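Local atomic coordinates of citrinin polyketide synthase (PDB entry 5MPT), a protein that builds the keto-aldehyde precursor of the mycotoxin citrinin as a non-reducing polyketide synthase, of which this chain is the C-methyltransferase domain. Residues Pro207-Thr220 against Leu275-Cys287. Residues are numbered along the deposited sequence; the frame is centred on the assembly and turned at random. Where two conformers were deposited one is given.
Sequences PLRILEMGAGTGGT and LVHSQHIILATNC. With SAH (S-adenosyl-L-homocysteine), chain B.
Arg209 O accepts two backbone bonds, from His280 N at 2.8 Å and Ile281 N at 3.2 Å. The first is bent, where the chain turns a corner at His280. The His280 ring adds a straight bond: its ND1 accepts from Arg209 N at 3.0 Å (172°), with the donor 24° out of the ring plane. Leu208 CD1 lies over one ring face, and Ser10 O holds NE2, so the ring is pinned. Beyond it the strands pair in parallel from Ile210 to Glu212, with Leu211 N to Ile281 O at 2.9 Å. Gln279 bends at chi2 (-58°), which brings its amide carbon CD to 3.7 Å from Leu211 CB.

Toward the C-terminal ends of the strands, water 3 lies within hydrogen-bonding distance of Glu212 OE2 and Met213 O and accepts from Thr285 N. OE1 of Glu212 is hydrogen-bonded to Tyr237 OH. Gly214 O and Thr285 O both accept from the amino group of S-adenosyl-L-homocysteine. Thr217 and Gly219 bind its carboxylate in the glycine-rich loop of a Rossmann-like methyltransferase. Thr220 OG1 and Thr285 OG1 share a hydrogen bond of 2.9 Å. These two strands are central in the seven-stranded sheet, between strands 235-241 and 309-316. Helix 181-198 packs on Ile281, and helix 294-304 on Met213 and Ile282.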
loop_
_atom_site.group_PDB
_atom_site.type_symbol
_atom_site.label_atom_id
_atom_site.label_comp_id
_atom_site.label_asym_id
_atom_site.label_seq_id
_atom_site.Cartn_x
_atom_site.Cartn_y
_atom_site.Cartn_z
ATOM N N PRO A 207 13.030 9.301 -25.832
ATOM C CA PRO A 207 12.894 8.762 -24.477
ATOM C C PRO A 207 11.535 8.159 -24.195
ATOM O O PRO A 207 10.492 8.598 -24.699
ATOM C CB PRO A 207 13.120 9.985 -23.587
ATOM C CG PRO A 207 12.599 11.122 -24.421
ATOM C CD PRO A 207 12.899 10.762 -25.853
ATOM N N LEU A 208 11.589 7.130 -23.367
ATOM C CA LEU A 208 10.430 6.616 -22.668
ATOM C C LEU A 208 10.178 7.530 -21.476
ATOM O O LEU A 208 11.089 7.803 -20.686
ATOM C CB LEU A 208 10.697 5.180 -22.232
ATOM C CG LEU A 208 9.527 4.347 -21.733
ATOM C CD1 LEU A 208 8.505 4.204 -22.819
ATOM C CD2 LEU A 208 10.043 2.944 -21.283
ATOM N N ARG A 209 8.980 8.074 -21.401
ATOM C CA ARG A 209 8.623 9.009 -20.352
ATOM C C ARG A 209 7.780 8.288 -19.320
ATOM O O ARG A 209 6.674 7.812 -19.613
ATOM C CB ARG A 209 7.903 10.221 -20.944
ATOM C CG ARG A 209 8.768 10.918 -21.994
ATOM C CD ARG A 209 8.169 12.222 -22.539
ATOM N NE ARG A 209 9.228 13.037 -23.149
ATOM C CZ ARG A 209 9.260 13.451 -24.408
ATOM N NH1 ARG A 209 8.265 13.175 -25.248
ATOM N NH2 ARG A 209 10.298 14.174 -24.819
ATOM N N ILE A 210 8.328 8.201 -18.116
ATOM C CA ILE A 210 7.738 7.478 -16.996
ATOM C C ILE A 210 7.535 8.469 -15.865
ATOM O O ILE A 210 8.466 9.201 -15.503
ATOM C CB ILE A 210 8.638 6.323 -16.521
ATOM C CG1 ILE A 210 8.975 5.409 -17.687
ATOM C CG2 ILE A 210 7.960 5.588 -15.345
ATOM C CD1 ILE A 210 9.948 4.245 -17.318
ATOM N N LEU A 211 6.330 8.497 -15.312
ATOM C CA LEU A 211 6.025 9.362 -14.181
ATOM C C LEU A 211 5.513 8.509 -13.032
ATOM O O LEU A 211 4.561 7.738 -13.197
ATOM C CB LEU A 211 4.999 10.427 -14.559
ATOM C CG LEU A 211 4.720 11.509 -13.501
ATOM C CD1 LEU A 211 4.516 12.863 -14.201
ATOM C CD2 LEU A 211 3.526 11.128 -12.674
ATOM N N GLU A 212 6.126 8.659 -11.874
ATOM C CA GLU A 212 5.713 7.934 -10.686
ATOM C C GLU A 212 4.940 8.881 -9.778
ATOM O O GLU A 212 5.449 9.938 -9.390
ATOM C CB GLU A 212 6.909 7.321 -9.955
ATOM C CG GLU A 212 6.476 6.532 -8.743
ATOM C CD GLU A 212 7.606 5.917 -7.965
ATOM O OE1 GLU A 212 8.783 6.158 -8.303
ATOM O OE2 GLU A 212 7.295 5.219 -6.977
ATOM N N MET A 213 3.709 8.503 -9.468
ATOM C CA MET A 213 2.911 9.238 -8.507
ATOM C C MET A 213 3.022 8.594 -7.137
ATOM O O MET A 213 3.259 7.397 -7.008
ATOM C CB MET A 213 1.456 9.283 -8.945
ATOM C CG MET A 213 1.314 9.976 -10.288
ATOM S SD MET A 213 -0.393 10.172 -10.768
ATOM C CE MET A 213 -0.316 11.704 -11.681
ATOM N N GLY A 214 2.869 9.435 -6.122
ATOM C CA GLY A 214 2.915 8.938 -4.746
ATOM C C GLY A 214 4.187 8.180 -4.448
ATOM O O GLY A 214 4.184 7.205 -3.675
ATOM N N ALA A 215 5.301 8.633 -5.018
ATOM C CA ALA A 215 6.544 7.881 -4.913
ATOM C C ALA A 215 7.056 7.838 -3.485
ATOM O O ALA A 215 7.805 6.920 -3.121
ATOM C CB ALA A 215 7.598 8.492 -5.840
ATOM N N GLY A 216 6.663 8.806 -2.672
ATOM C CA GLY A 216 6.926 8.783 -1.257
ATOM C C GLY A 216 8.368 8.528 -0.891
ATOM O O GLY A 216 9.260 9.296 -1.275
ATOM N N THR A 217 8.588 7.439 -0.155
ATOM C CA THR A 217 9.883 7.030 0.372
ATOM C C THR A 217 10.770 6.384 -0.681
ATOM O O THR A 217 11.928 6.078 -0.387
ATOM C CB THR A 217 9.698 6.057 1.548
ATOM O OG1 THR A 217 9.060 4.835 1.124
ATOM C CG2 THR A 217 8.891 6.704 2.700
ATOM N N GLY A 218 10.268 6.204 -1.899
ATOM C CA GLY A 218 11.052 5.592 -2.947
ATOM C C GLY A 218 11.129 4.093 -2.856
ATOM O O GLY A 218 12.131 3.510 -3.287
ATOM N N GLY A 219 10.087 3.442 -2.329
ATOM C CA GLY A 219 10.126 1.998 -2.186
ATOM C C GLY A 219 10.120 1.307 -3.530
ATOM O O GLY A 219 10.758 0.260 -3.711
ATOM N N THR A 220 9.416 1.887 -4.486
ATOM C CA THR A 220 9.451 1.446 -5.862
ATOM C C THR A 220 10.593 2.115 -6.608
ATOM O O THR A 220 11.305 1.460 -7.373
ATOM C CB THR A 220 8.112 1.762 -6.532
ATOM O OG1 THR A 220 7.062 1.070 -5.841
ATOM C CG2 THR A 220 8.123 1.349 -8.003
ATOM N N LEU A 275 1.642 18.596 -18.460
ATOM C CA LEU A 275 1.545 17.166 -18.157
ATOM C C LEU A 275 0.621 16.420 -19.112
ATOM O O LEU A 275 0.750 15.196 -19.245
ATOM C CB LEU A 275 1.041 16.947 -16.723
ATOM C CG LEU A 275 1.921 17.454 -15.569
ATOM C CD1 LEU A 275 1.211 17.362 -14.214
ATOM C CD2 LEU A 275 3.224 16.686 -15.518
ATOM N N VAL A 276 -0.255 17.133 -19.823
ATOM C CA VAL A 276 -1.304 16.492 -20.614
ATOM C C VAL A 276 -0.679 15.651 -21.724
ATOM O O VAL A 276 0.183 16.119 -22.486
ATOM C CB VAL A 276 -2.268 17.558 -21.167
ATOM C CG1 VAL A 276 -3.213 17.014 -22.239
ATOM C CG2 VAL A 276 -3.122 18.139 -20.028
ATOM N N HIS A 277 -1.091 14.382 -21.792
ATOM C CA HIS A 277 -0.678 13.485 -22.881
ATOM C C HIS A 277 0.840 13.446 -23.014
ATOM O O HIS A 277 1.385 13.480 -24.118
ATOM C CB HIS A 277 -1.294 13.917 -24.215
ATOM C CG HIS A 277 -2.791 13.837 -24.285
ATOM N ND1 HIS A 277 -3.549 13.048 -23.450
ATOM C CD2 HIS A 277 -3.671 14.457 -25.114
ATOM C CE1 HIS A 277 -4.827 13.177 -23.760
ATOM N NE2 HIS A 277 -4.927 14.021 -24.772
ATOM N N SER A 278 1.539 13.399 -21.888
ATOM C CA SER A 278 2.983 13.516 -21.893
ATOM C C SER A 278 3.698 12.221 -21.581
ATOM O O SER A 278 4.822 12.032 -22.049
ATOM C CB SER A 278 3.452 14.577 -20.903
ATOM O OG SER A 278 3.068 14.253 -19.586
ATOM N N GLN A 279 3.077 11.315 -20.832
ATOM C CA GLN A 279 3.772 10.161 -20.301
ATOM C C GLN A 279 3.373 8.843 -20.968
ATOM O O GLN A 279 2.190 8.611 -21.258
ATOM C CB GLN A 279 3.499 10.036 -18.789
ATOM C CG GLN A 279 3.810 11.221 -17.976
ATOM C CD GLN A 279 5.254 11.674 -18.068
ATOM O OE1 GLN A 279 6.190 10.922 -17.852
ATOM N NE2 GLN A 279 5.427 12.940 -18.406
ATOM N N HIS A 280 4.368 7.970 -21.190
ATOM C CA HIS A 280 4.122 6.596 -21.642
ATOM C C HIS A 280 3.595 5.712 -20.527
ATOM O O HIS A 280 2.720 4.868 -20.759
ATOM C CB HIS A 280 5.409 5.953 -22.170
ATOM C CG HIS A 280 5.923 6.587 -23.418
ATOM N ND1 HIS A 280 6.842 7.614 -23.398
ATOM C CD2 HIS A 280 5.657 6.338 -24.720
ATOM C CE1 HIS A 280 7.119 7.971 -24.641
ATOM N NE2 HIS A 280 6.403 7.220 -25.455
ATOM N N ILE A 281 4.105 5.910 -19.318
ATOM C CA ILE A 281 3.872 5.031 -18.177
ATOM C C ILE A 281 3.669 5.871 -16.938
ATOM O O ILE A 281 4.487 6.746 -16.626
ATOM C CB ILE A 281 5.059 4.074 -17.959
ATOM C CG1 ILE A 281 5.353 3.310 -19.228
ATOM C CG2 ILE A 281 4.794 3.147 -16.801
ATOM C CD1 ILE A 281 6.626 2.465 -19.105
ATOM N N ILE A 282 2.588 5.605 -16.217
ATOM C CA ILE A 282 2.428 6.111 -14.866
ATOM C C ILE A 282 2.472 4.933 -13.904
ATOM O O ILE A 282 1.690 3.986 -14.024
ATOM C CB ILE A 282 1.146 6.929 -14.703
ATOM C CG1 ILE A 282 1.337 8.210 -15.498
ATOM C CG2 ILE A 282 0.871 7.261 -13.207
ATOM C CD1 ILE A 282 0.138 9.030 -15.629
ATOM N N LEU A 283 3.435 4.992 -13.004
ATOM C CA LEU A 283 3.596 4.077 -11.882
ATOM C C LEU A 283 2.956 4.681 -10.642
ATOM O O LEU A 283 3.117 5.871 -10.403
ATOM C CB LEU A 283 5.083 3.832 -11.635
ATOM C CG LEU A 283 5.875 3.168 -12.764
ATOM C CD1 LEU A 283 7.309 2.907 -12.329
ATOM C CD2 LEU A 283 5.215 1.888 -13.225
ATOM N N ALA A 284 2.255 3.858 -9.833
ATOM C CA ALA A 284 1.530 4.390 -8.669
ATOM C C ALA A 284 1.365 3.243 -7.675
ATOM O O ALA A 284 0.472 2.401 -7.838
ATOM C CB ALA A 284 0.188 4.985 -9.072
ATOM N N THR A 285 2.197 3.243 -6.641
ATOM C CA THR A 285 2.214 2.171 -5.652
ATOM C C THR A 285 1.524 2.662 -4.396
ATOM O O THR A 285 2.070 3.505 -3.678
ATOM C CB THR A 285 3.646 1.738 -5.361
ATOM O OG1 THR A 285 4.213 1.200 -6.558
ATOM C CG2 THR A 285 3.720 0.741 -4.187
ATOM N N ASN A 286 0.307 2.133 -4.167
ATOM C CA ASN A 286 -0.471 2.288 -2.935
ATOM C C ASN A 286 -0.653 3.745 -2.548
ATOM O O ASN A 286 -0.646 4.112 -1.364
ATOM C CB ASN A 286 0.135 1.451 -1.823
ATOM C CG ASN A 286 -0.343 0.029 -1.917
ATOM O OD1 ASN A 286 -1.556 -0.215 -2.070
ATOM N ND2 ASN A 286 0.569 -0.922 -1.902
ATOM N N CYS A 287 -0.902 4.559 -3.538
ATOM C CA CYS A 287 -1.210 5.962 -3.330
ATOM C C CYS A 287 -2.559 6.367 -3.892
ATOM O O CYS A 287 -3.222 7.228 -3.304
ATOM C CB CYS A 287 -0.118 6.853 -3.934
ATOM S SG CYS A 287 0.102 6.557 -5.718
HETATM N N SAH B . 4.709 4.590 -2.934
HETATM C CA SAH B . 4.888 4.816 -1.469
HETATM C CB SAH B . 4.151 3.883 -0.516
HETATM C CG SAH B . 2.660 4.143 -0.394
HETATM S SD SAH B . 2.462 5.515 0.795
HETATM C C SAH B . 6.408 4.703 -1.164
HETATM O O SAH B . 6.747 5.419 -0.113
HETATM O OXT SAH B . 7.177 4.012 -1.784
HETATM C "C5'" SAH B . 1.324 6.627 -0.072
HETATM C "C4'" SAH B . 2.114 7.760 -0.693
HETATM O "O4'" SAH B . 1.154 8.513 -1.467
HETATM C "C3'" SAH B . 2.748 8.742 0.300
HETATM O "O3'" SAH B . 4.066 9.015 -0.167
HETATM C "C2'" SAH B . 1.832 9.976 0.219
HETATM O "O2'" SAH B . 2.536 11.198 0.429
HETATM C "C1'" SAH B . 1.347 9.884 -1.223
HETATM N N9 SAH B . 0.095 10.567 -1.522
HETATM C C8 SAH B . -1.040 10.630 -0.758
HETATM N N7 SAH B . -1.995 11.366 -1.273
HETATM C C5 SAH B . -1.447 11.828 -2.462
HETATM C C6 SAH B . -1.948 12.665 -3.479
HETATM N N6 SAH B . -3.154 13.245 -3.445
HETATM N N1 SAH B . -1.143 12.919 -4.528
HETATM C C2 SAH B . 0.077 12.374 -4.559
HETATM N N3 SAH B . 0.659 11.569 -3.669
HETATM C C4 SAH B . -0.162 11.336 -2.631
HETATM O O HOH W 1 5.224 12.444 -24.683
HETATM O O HOH W 2 8.595 11.674 -17.263
HETATM O O HOH W 3 4.481 5.024 -6.145
#